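Local coordinates for protein serine protease p27 (Human astrovirus 1, PDB 2W5E) that probably cleaves the viral polyprotein into its functional products, as a trypsin-like serine protease with a catalytic triad, at residues N41-N46 / E55-Y60; N30-A35 / I69-D74; A109-N114 / A152-P157. One frame throughout, in Å; residues are numbered along the deposited sequence.

The chain folds as two six-stranded antiparallel barrels, as in chymotrypsin-like proteases, and the three contacts sample both. Contacts 1 and 2 sit in the first barrel with centres 9 Å apart. They share the sheet where strands 52-60 and 66-70 run as neighbours, and a salt bridge joins Arg-59 NH2 to Asp-31 OD2 at 2.7 Å. Contact 3 belongs to the second barrel, its centre 25 Å from that of contact 1 and 22 Å from that of contact 2; contacts 2 and 3 touch where Val-33 CG1 packs on Ile-155 CD1 at 4.2 Å. Catalytic residues lie nearby: the side chain of Thr-34 is about 6 Å from that of Ser-127, and the side chain of Val-153 about 5 Å from that of Asp-65.

Contact 1 (N41-N46 / E55-Y60); sequences NNTFVN and EAKVRY
Phe-44 and Lys-57 lean on each other across the beta hairpin of strands 44-49 and 52-60, part of the first barrel of this trypsin-like fold. They form an antiparallel non-hydrogen-bonded pair, with both side chains on the outer surface of the sheet. Lys-57 leaves the strand with CG anti to its backbone N (chi1 -170°) and continues fully extended, so its methylenes pass along the phenylalanine ring. Lys-57 CB starts against the ring at Phe-44 CE1, 3.6 Å away. CG lies over one face, 4.2 Å from the centroid and 27° off the normal, a CH-pi contact. CD moves on between CE1 and CZ, and CE reaches CZ while also meeting the methyl CG2 of Thr-43, whose side chain runs alongside the lysine. A lysine suits this exposed place because its long aliphatic stem shields an aromatic surface while its charged end can remain at the surface. Glu-55, also extended, brings its carboxyl carbon CD to within 4.0 Å of Phe-44 CD1, adding a second neighbour to the ring.

The opposite face carries Val-45 and Ala-56, a buried hydrogen-bonded pair. Their backbones bond reciprocally, Val-45 N to Ala-56 O and Ala-56 N to Val-45 O, each at 2.9 Å. Small and beta-branched residues fit here because Ile-69 of the next strand packs on both, with Ile-16 covering Val-45 as well. Asn-46, at the far end of this pairing, hydrogen-bonds through ND2 to Asp-17 OD2 of strand 13-18, where the two edge strands of the barrel meet. Where the pairing runs out into the loop, Val-58 N still reaches Thr-43 O, and the Val-58 methyl CG2 rests 3.4 Å from Asn-42 O.

Contact 2 (N30-A35 / I69-D74); sequences NDIVTA and ITCPGD
Strands 31-35 and 66-70 pair antiparallel within the first barrel of the chymotrypsin-like fold: Ile-32 N gives a nearly straight bond to Ile-69 O (2.7 Å, 171°), Ile-69 N returns one to Ile-32 O, and Cys-71 N extends the ladder to Asn-30 O. Ile-32 and Ile-69 form the hydrogen-bonded pair and point into the barrel, with Ile-32 CB 4.1 Å from Ile-69 CB. Beta-branched isoleucines suit both the extended backbone and this interior, where Ile-16 of strand 13-18 packs against each. Both hold CG1 anti to the carbonyl carbon (chi1 -61°), yet their ends part. Ile-32 sends CD1 to Pro-72 CD, 4.0 Å away, the two side chains meeting at about a right angle, whereas Ile-69 sends CD1 to Thr-34 CG2. Thr-34 can serve two needs at once: its methyl takes the isoleucine, and its OG1 bonds to Thr-24 O, satisfying a buried hydroxyl. Asp-31 is also buried, and the salt bridge from its OD2 to Arg-59 NH2 probably favours the charged form. Past the end of the strand, Cys-71 points its CB toward segment 30-35, setting Cys-71 CB 3.4 Å from Asn-30 O.

Contact 3 (A109-N114 / A152-P157); sequences AMVYGN and AVIIDP
Ile-154 lays its CG1-CD1 branch against the backbone of Asn-114 and the side chain of Val-111. Its CG1 stands anti to the carbonyl carbon, and an unusual second torsion of 101°, away from the staggered values, swings CD1 over the backbone of Asn-114, where Ile-154 CD1 lies 3.3 Å from Asn-114 O. The same methyl, Ile-154 CD1, reaches Val-111 CG1 at 4.1 Å, and the isoleucine crosses Val-111 nearly at right angles. Val-111 offers this branch because its CG1 lies opposite the backbone N; Leu-116 and Tyr-89 pack on both residues, so branched apolar groups suit the place.

The oxygen of Asn-114 also accepts the hydrogen bond from Ile-154 N, 2.9 Å long and 171° at the hydrogen, the donor tilted somewhat out of the carbonyl plane. Val-153 CA adds a longer CA-H...O contact to that oxygen. Gly-113 carries the chain around the corner with a positive phi of 73°, a value that favours glycine. Ile-154 O in turn accepts a hydrogen bond from Lys-64 NZ. The contact thus joins the turn between strands 101-112 and 115-119 to the end of strand 149-154, in the second antiparallel beta barrel of a chymotrypsin-like protease.

Contact 1 (N41-N46 / E55-Y60)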
loop_
_atom_site.group_PDB
_atom_site.type_symbol
_atom_site.label_atom_id
_atom_site.label_comp_id
_atom_site.label_asym_id
_atom_site.label_seq_id
_atom_site.Cartn_x
_atom_site.Cartn_y
_atom_site.Cartn_z
ATOM N N ASN A 41 5.026 -14.018 -37.403
ATOM C CA ASN A 41 5.607 -15.356 -37.548
ATOM C C ASN A 41 6.928 -15.506 -36.785
ATOM O O ASN A 41 7.830 -16.234 -37.208
ATOM C CB ASN A 41 5.786 -15.711 -39.029
ATOM C CG ASN A 41 4.478 -15.680 -39.797
ATOM O OD1 ASN A 41 3.509 -16.337 -39.424
ATOM N ND2 ASN A 41 4.447 -14.910 -40.874
ATOM N N ASN A 42 7.028 -14.805 -35.659
ATOM C CA ASN A 42 8.196 -14.871 -34.795
ATOM C C ASN A 42 7.870 -15.655 -33.524
ATOM O O ASN A 42 7.200 -15.132 -32.633
ATOM C CB ASN A 42 8.656 -13.458 -34.425
ATOM C CG ASN A 42 8.891 -12.575 -35.641
ATOM O OD1 ASN A 42 8.025 -11.788 -36.034
ATOM N ND2 ASN A 42 10.064 -12.700 -36.238
ATOM N N THR A 43 8.335 -16.885 -33.466
ATOM C CA THR A 43 8.260 -17.714 -32.295
ATOM C C THR A 43 8.955 -17.132 -31.074
ATOM O O THR A 43 8.501 -17.241 -29.993
ATOM C CB THR A 43 8.863 -19.051 -32.590
ATOM O OG1 THR A 43 8.125 -19.725 -33.595
ATOM C CG2 THR A 43 8.778 -19.917 -31.405
ATOM N N PHE A 44 10.063 -16.500 -31.309
ATOM C CA PHE A 44 10.791 -15.717 -30.318
ATOM C C PHE A 44 10.699 -14.227 -30.637
ATOM O O PHE A 44 10.981 -13.799 -31.763
ATOM C CB PHE A 44 12.262 -16.141 -30.233
ATOM C CG PHE A 44 12.469 -17.510 -29.647
ATOM C CD1 PHE A 44 12.525 -17.690 -28.266
ATOM C CD2 PHE A 44 12.626 -18.621 -30.476
ATOM C CE1 PHE A 44 12.723 -18.955 -27.716
ATOM C CE2 PHE A 44 12.823 -19.897 -29.937
ATOM C CZ PHE A 44 12.867 -20.062 -28.553
ATOM N N VAL A 45 10.298 -13.444 -29.639
ATOM C CA VAL A 45 10.213 -11.992 -29.778
ATOM C C VAL A 45 11.106 -11.300 -28.749
ATOM O O VAL A 45 11.511 -11.910 -27.753
ATOM C CB VAL A 45 8.744 -11.475 -29.660
ATOM C CG1 VAL A 45 7.862 -12.074 -30.764
ATOM C CG2 VAL A 45 8.158 -11.765 -28.267
ATOM N N ASN A 46 11.429 -10.039 -29.009
ATOM C CA ASN A 46 12.070 -9.205 -28.009
ATOM C C ASN A 46 11.012 -8.475 -27.183
ATOM O O ASN A 46 9.995 -8.023 -27.716
ATOM C CB ASN A 46 13.026 -8.204 -28.660
ATOM C CG ASN A 46 14.247 -8.871 -29.283
ATOM O OD1 ASN A 46 14.738 -9.889 -28.791
ATOM N ND2 ASN A 46 14.750 -8.284 -30.365
ATOM N N GLU A 55 14.651 -11.683 -24.455
ATOM C CA GLU A 55 14.102 -12.610 -25.432
ATOM C C GLU A 55 13.017 -13.427 -24.744
ATOM O O GLU A 55 13.190 -13.855 -23.603
ATOM C CB GLU A 55 15.190 -13.524 -26.006
ATOM C CG GLU A 55 14.691 -14.425 -27.130
ATOM C CD GLU A 55 15.723 -15.435 -27.587
ATOM O OE1 GLU A 55 16.070 -16.342 -26.798
ATOM O OE2 GLU A 55 16.173 -15.330 -28.745
ATOM N N ALA A 56 11.897 -13.619 -25.433
ATOM C CA ALA A 56 10.763 -14.348 -24.880
ATOM C C ALA A 56 10.113 -15.205 -25.957
ATOM O O ALA A 56 10.143 -14.852 -27.130
ATOM C CB ALA A 56 9.742 -13.373 -24.277
ATOM N N LYS A 57 9.521 -16.319 -25.545
ATOM C CA LYS A 57 8.946 -17.280 -26.475
ATOM C C LYS A 57 7.424 -17.260 -26.474
ATOM O O LYS A 57 6.791 -17.321 -25.415
ATOM C CB LYS A 57 9.447 -18.692 -26.155
ATOM C CG LYS A 57 9.100 -19.730 -27.209
ATOM C CD LYS A 57 9.576 -21.120 -26.800
ATOM C CE LYS A 57 9.464 -22.095 -27.956
ATOM N NZ LYS A 57 10.000 -23.447 -27.618
ATOM N N VAL A 58 6.846 -17.190 -27.672
ATOM C CA VAL A 58 5.402 -17.324 -27.846
ATOM C C VAL A 58 4.953 -18.672 -27.280
ATOM O O VAL A 58 5.563 -19.703 -27.565
ATOM C CB VAL A 58 4.988 -17.186 -29.336
ATOM C CG1 VAL A 58 3.489 -17.411 -29.512
ATOM C CG2 VAL A 58 5.372 -15.818 -29.869
ATOM N N ARG A 59 3.906 -18.643 -26.458
ATOM C CA ARG A 59 3.363 -19.842 -25.813
ATOM C C ARG A 59 2.171 -20.428 -26.574
ATOM O O ARG A 59 2.114 -21.638 -26.806
ATOM C CB ARG A 59 2.960 -19.531 -24.360
ATOM C CG ARG A 59 2.219 -20.654 -23.656
ATOM C CD ARG A 59 1.913 -20.341 -22.191
ATOM N NE ARG A 59 0.853 -19.345 -22.002
ATOM C CZ ARG A 59 -0.445 -19.565 -22.201
ATOM N NH1 ARG A 59 -0.877 -20.747 -22.627
ATOM N NH2 ARG A 59 -1.320 -18.592 -21.984
ATOM N N TYR A 60 1.228 -19.570 -26.964
ATOM C CA TYR A 60 -0.066 -20.025 -27.475
ATOM C C TYR A 60 -0.742 -18.989 -28.377
ATOM O O TYR A 60 -0.795 -17.800 -28.047
ATOM C CB TYR A 60 -0.976 -20.414 -26.295
ATOM C CG TYR A 60 -2.387 -20.844 -26.649
ATOM C CD1 TYR A 60 -2.629 -21.818 -27.619
ATOM C CD2 TYR A 60 -3.482 -20.298 -25.980
ATOM C CE1 TYR A 60 -3.930 -22.216 -27.930
ATOM C CE2 TYR A 60 -4.778 -20.687 -26.281
ATOM C CZ TYR A 60 -4.999 -21.646 -27.254
ATOM O OH TYR A 60 -6.292 -22.025 -27.549
#

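Contact 2 (N30-A35 / I69-D74)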
loop_
_atom_site.group_PDB
_atom_site.type_symbol
_atom_site.label_atom_id
_atom_site.label_comp_id
_atom_site.label_asym_id
_atom_site.label_seq_id
_atom_site.Cartn_x
_atom_site.Cartn_y
_atom_site.Cartn_z
ATOM N N ASN A 30 1.184 -15.284 -15.609
ATOM C CA ASN A 30 2.579 -15.536 -15.966
ATOM C C ASN A 30 2.863 -15.236 -17.445
ATOM O O ASN A 30 3.898 -15.630 -17.985
ATOM C CB ASN A 30 2.953 -16.989 -15.628
ATOM C CG ASN A 30 4.450 -17.247 -15.705
ATOM O OD1 ASN A 30 5.258 -16.501 -15.140
ATOM N ND2 ASN A 30 4.829 -18.308 -16.419
ATOM N N ASP A 31 1.945 -14.522 -18.089
ATOM C CA ASP A 31 2.047 -14.252 -19.518
ATOM C C ASP A 31 2.299 -12.789 -19.853
ATOM O O ASP A 31 2.115 -11.900 -19.019
ATOM C CB ASP A 31 0.771 -14.697 -20.230
ATOM C CG ASP A 31 0.650 -16.202 -20.337
ATOM O OD1 ASP A 31 1.669 -16.883 -20.596
ATOM O OD2 ASP A 31 -0.483 -16.702 -20.176
ATOM N N ILE A 32 2.737 -12.570 -21.092
ATOM C CA ILE A 32 2.657 -11.277 -21.744
ATOM C C ILE A 32 1.641 -11.454 -22.876
ATOM O O ILE A 32 1.794 -12.341 -23.731
ATOM C CB ILE A 32 4.026 -10.815 -22.293
ATOM C CG1 ILE A 32 5.045 -10.683 -21.155
ATOM C CG2 ILE A 32 3.881 -9.504 -23.075
ATOM C CD1 ILE A 32 6.487 -10.477 -21.599
ATOM N N VAL A 33 0.596 -10.629 -22.859
ATOM C CA VAL A 33 -0.488 -10.710 -23.837
ATOM C C VAL A 33 -0.337 -9.590 -24.869
ATOM O O VAL A 33 -0.001 -8.458 -24.516
ATOM C CB VAL A 33 -1.889 -10.623 -23.151
ATOM C CG1 VAL A 33 -3.013 -10.930 -24.142
ATOM C CG2 VAL A 33 -1.978 -11.576 -21.956
ATOM N N THR A 34 -0.564 -9.919 -26.139
ATOM C CA THR A 34 -0.552 -8.918 -27.219
ATOM C C THR A 34 -1.487 -9.336 -28.361
ATOM O O THR A 34 -2.192 -10.342 -28.249
ATOM C CB THR A 34 0.894 -8.617 -27.720
ATOM O OG1 THR A 34 0.897 -7.444 -28.546
ATOM C CG2 THR A 34 1.488 -9.808 -28.495
ATOM N N ALA A 35 -1.511 -8.551 -29.437
ATOM C CA ALA A 35 -2.286 -8.891 -30.632
ATOM C C ALA A 35 -1.490 -9.859 -31.506
ATOM O O ALA A 35 -0.263 -9.776 -31.571
ATOM C CB ALA A 35 -2.644 -7.634 -31.416
ATOM N N ILE A 69 2.522 -14.883 -24.672
ATOM C CA ILE A 69 3.965 -15.039 -24.585
ATOM C C ILE A 69 4.338 -15.367 -23.134
ATOM O O ILE A 69 3.870 -14.706 -22.212
ATOM C CB ILE A 69 4.673 -13.732 -25.034
ATOM C CG1 ILE A 69 4.320 -13.402 -26.493
ATOM C CG2 ILE A 69 6.181 -13.816 -24.823
ATOM C CD1 ILE A 69 4.460 -11.940 -26.857
ATOM N N THR A 70 5.174 -16.387 -22.934
ATOM C CA THR A 70 5.676 -16.716 -21.596
ATOM C C THR A 70 6.560 -15.578 -21.077
ATOM O O THR A 70 7.517 -15.176 -21.745
ATOM C CB THR A 70 6.439 -18.071 -21.600
ATOM O OG1 THR A 70 5.550 -19.114 -22.021
ATOM C CG2 THR A 70 6.989 -18.409 -20.214
ATOM N N CYS A 71 6.218 -15.027 -19.910
ATOM C CA CYS A 71 7.045 -13.982 -19.309
ATOM C C CYS A 71 8.402 -14.565 -18.932
ATOM O O CYS A 71 8.462 -15.604 -18.270
ATOM C CB CYS A 71 6.380 -13.346 -18.082
ATOM S SG CYS A 71 7.285 -11.923 -17.414
ATOM N N PRO A 72 9.495 -13.919 -19.381
ATOM C CA PRO A 72 10.845 -14.335 -19.003
ATOM C C PRO A 72 10.998 -14.439 -17.486
ATOM O O PRO A 72 10.461 -13.604 -16.751
ATOM C CB PRO A 72 11.721 -13.211 -19.554
ATOM C CG PRO A 72 10.964 -12.697 -20.713
ATOM C CD PRO A 72 9.520 -12.773 -20.311
ATOM N N GLY A 73 11.729 -15.457 -17.037
ATOM C CA GLY A 73 11.901 -15.737 -15.611
ATOM C C GLY A 73 12.583 -14.631 -14.830
ATOM O O GLY A 73 12.337 -14.471 -13.631
ATOM N N ASP A 74 13.434 -13.868 -15.509
ATOM C CA ASP A 74 14.156 -12.755 -14.896
ATOM C C ASP A 74 13.459 -11.392 -15.053
ATOM O O ASP A 74 13.949 -10.381 -14.545
ATOM C CB ASP A 74 15.603 -12.693 -15.412
ATOM C CG ASP A 74 15.698 -12.646 -16.939
ATOM O OD1 ASP A 74 14.767 -13.107 -17.639
ATOM O OD2 ASP A 74 16.728 -12.150 -17.436
#

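Contact 3 (A109-N114 / A152-P157)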
loop_
_atom_site.group_PDB
_atom_site.type_symbol
_atom_site.label_atom_id
_atom_site.label_comp_id
_atom_site.label_asym_id
_atom_site.label_seq_id
_atom_site.Cartn_x
_atom_site.Cartn_y
_atom_site.Cartn_z
ATOM N N ALA A 109 -17.523 3.238 -25.034
ATOM C CA ALA A 109 -17.301 2.103 -25.927
ATOM C C ALA A 109 -18.593 1.367 -26.278
ATOM O O ALA A 109 -19.604 1.497 -25.580
ATOM C CB ALA A 109 -16.279 1.141 -25.329
ATOM N N MET A 110 -18.545 0.600 -27.365
ATOM C CA MET A 110 -19.685 -0.188 -27.821
ATOM C C MET A 110 -19.262 -1.589 -28.239
ATOM O O MET A 110 -18.188 -1.776 -28.814
ATOM C CB MET A 110 -20.391 0.509 -28.983
ATOM C CG MET A 110 -21.333 1.628 -28.555
ATOM S SD MET A 110 -22.430 2.199 -29.874
ATOM C CE MET A 110 -23.398 0.717 -30.191
ATOM N N VAL A 111 -20.118 -2.564 -27.944
ATOM C CA VAL A 111 -19.863 -3.962 -28.273
ATOM C C VAL A 111 -20.606 -4.370 -29.543
ATOM O O VAL A 111 -21.808 -4.122 -29.682
ATOM C CB VAL A 111 -20.286 -4.911 -27.132
ATOM C CG1 VAL A 111 -19.597 -6.259 -27.281
ATOM C CG2 VAL A 111 -19.960 -4.307 -25.784
ATOM N N TYR A 112 -19.875 -4.995 -30.462
ATOM C CA TYR A 112 -20.447 -5.559 -31.677
ATOM C C TYR A 112 -19.931 -6.988 -31.809
ATOM O O TYR A 112 -18.918 -7.235 -32.467
ATOM C CB TYR A 112 -20.063 -4.724 -32.905
ATOM C CG TYR A 112 -20.260 -3.230 -32.741
ATOM C CD1 TYR A 112 -21.517 -2.645 -32.908
ATOM C CD2 TYR A 112 -19.184 -2.399 -32.422
ATOM C CE1 TYR A 112 -21.701 -1.267 -32.756
ATOM C CE2 TYR A 112 -19.357 -1.020 -32.268
ATOM C CZ TYR A 112 -20.616 -0.462 -32.436
ATOM O OH TYR A 112 -20.782 0.902 -32.287
ATOM N N GLY A 113 -20.620 -7.922 -31.155
ATOM C CA GLY A 113 -20.186 -9.315 -31.102
ATOM C C GLY A 113 -18.991 -9.488 -30.183
ATOM O O GLY A 113 -19.088 -9.244 -28.978
ATOM N N ASN A 114 -17.865 -9.910 -30.756
ATOM C CA ASN A 114 -16.607 -10.048 -30.018
ATOM C C ASN A 114 -15.710 -8.817 -30.146
ATOM O O ASN A 114 -14.557 -8.829 -29.708
ATOM C CB ASN A 114 -15.848 -11.302 -30.474
ATOM C CG ASN A 114 -16.275 -12.549 -29.720
ATOM O OD1 ASN A 114 -16.457 -12.523 -28.498
ATOM N ND2 ASN A 114 -16.426 -13.654 -30.444
ATOM N N ALA A 152 -11.089 -3.465 -30.829
ATOM C CA ALA A 152 -10.392 -4.479 -30.044
ATOM C C ALA A 152 -11.174 -5.783 -30.017
ATOM O O ALA A 152 -12.387 -5.778 -30.189
ATOM C CB ALA A 152 -10.168 -3.974 -28.626
ATOM N N VAL A 153 -10.472 -6.897 -29.817
ATOM C CA VAL A 153 -11.122 -8.194 -29.620
ATOM C C VAL A 153 -11.253 -8.484 -28.128
ATOM O O VAL A 153 -10.258 -8.468 -27.396
ATOM C CB VAL A 153 -10.365 -9.357 -30.324
ATOM C CG1 VAL A 153 -11.065 -10.684 -30.074
ATOM C CG2 VAL A 153 -10.267 -9.108 -31.824
ATOM N N ILE A 154 -12.484 -8.746 -27.694
ATOM C CA ILE A 154 -12.781 -9.101 -26.303
ATOM C C ILE A 154 -12.047 -10.379 -25.877
ATOM O O ILE A 154 -11.985 -11.357 -26.629
ATOM C CB ILE A 154 -14.319 -9.201 -26.046
ATOM C CG1 ILE A 154 -14.922 -7.809 -25.849
ATOM C CG2 ILE A 154 -14.642 -10.037 -24.811
ATOM C CD1 ILE A 154 -15.638 -7.263 -27.056
ATOM N N ILE A 155 -11.485 -10.343 -24.671
ATOM C CA ILE A 155 -10.752 -11.471 -24.110
ATOM C C ILE A 155 -11.488 -12.033 -22.889
ATOM O O ILE A 155 -12.114 -11.288 -22.131
ATOM C CB ILE A 155 -9.282 -11.071 -23.759
ATOM C CG1 ILE A 155 -8.429 -12.308 -23.433
ATOM C CG2 ILE A 155 -9.237 -10.020 -22.638
ATOM C CD1 ILE A 155 -6.936 -12.019 -23.230
ATOM N N ASP A 156 -11.429 -13.351 -22.720
ATOM C CA ASP A 156 -11.945 -13.998 -21.513
ATOM C C ASP A 156 -10.984 -15.103 -21.029
ATOM O O ASP A 156 -10.080 -15.490 -21.772
ATOM C CB ASP A 156 -13.398 -14.483 -21.707
ATOM C CG ASP A 156 -13.521 -15.626 -22.693
ATOM O OD1 ASP A 156 -13.070 -16.740 -22.368
ATOM O OD2 ASP A 156 -14.103 -15.420 -23.780
ATOM N N PRO A 157 -11.146 -15.581 -19.774
ATOM C CA PRO A 157 -10.206 -16.557 -19.204
ATOM C C PRO A 157 -10.011 -17.857 -20.003
ATOM O O PRO A 157 -8.969 -18.504 -19.856
ATOM C CB PRO A 157 -10.809 -16.859 -17.827
ATOM C CG PRO A 157 -11.580 -15.642 -17.492
ATOM C CD PRO A 157 -12.187 -15.215 -18.793
#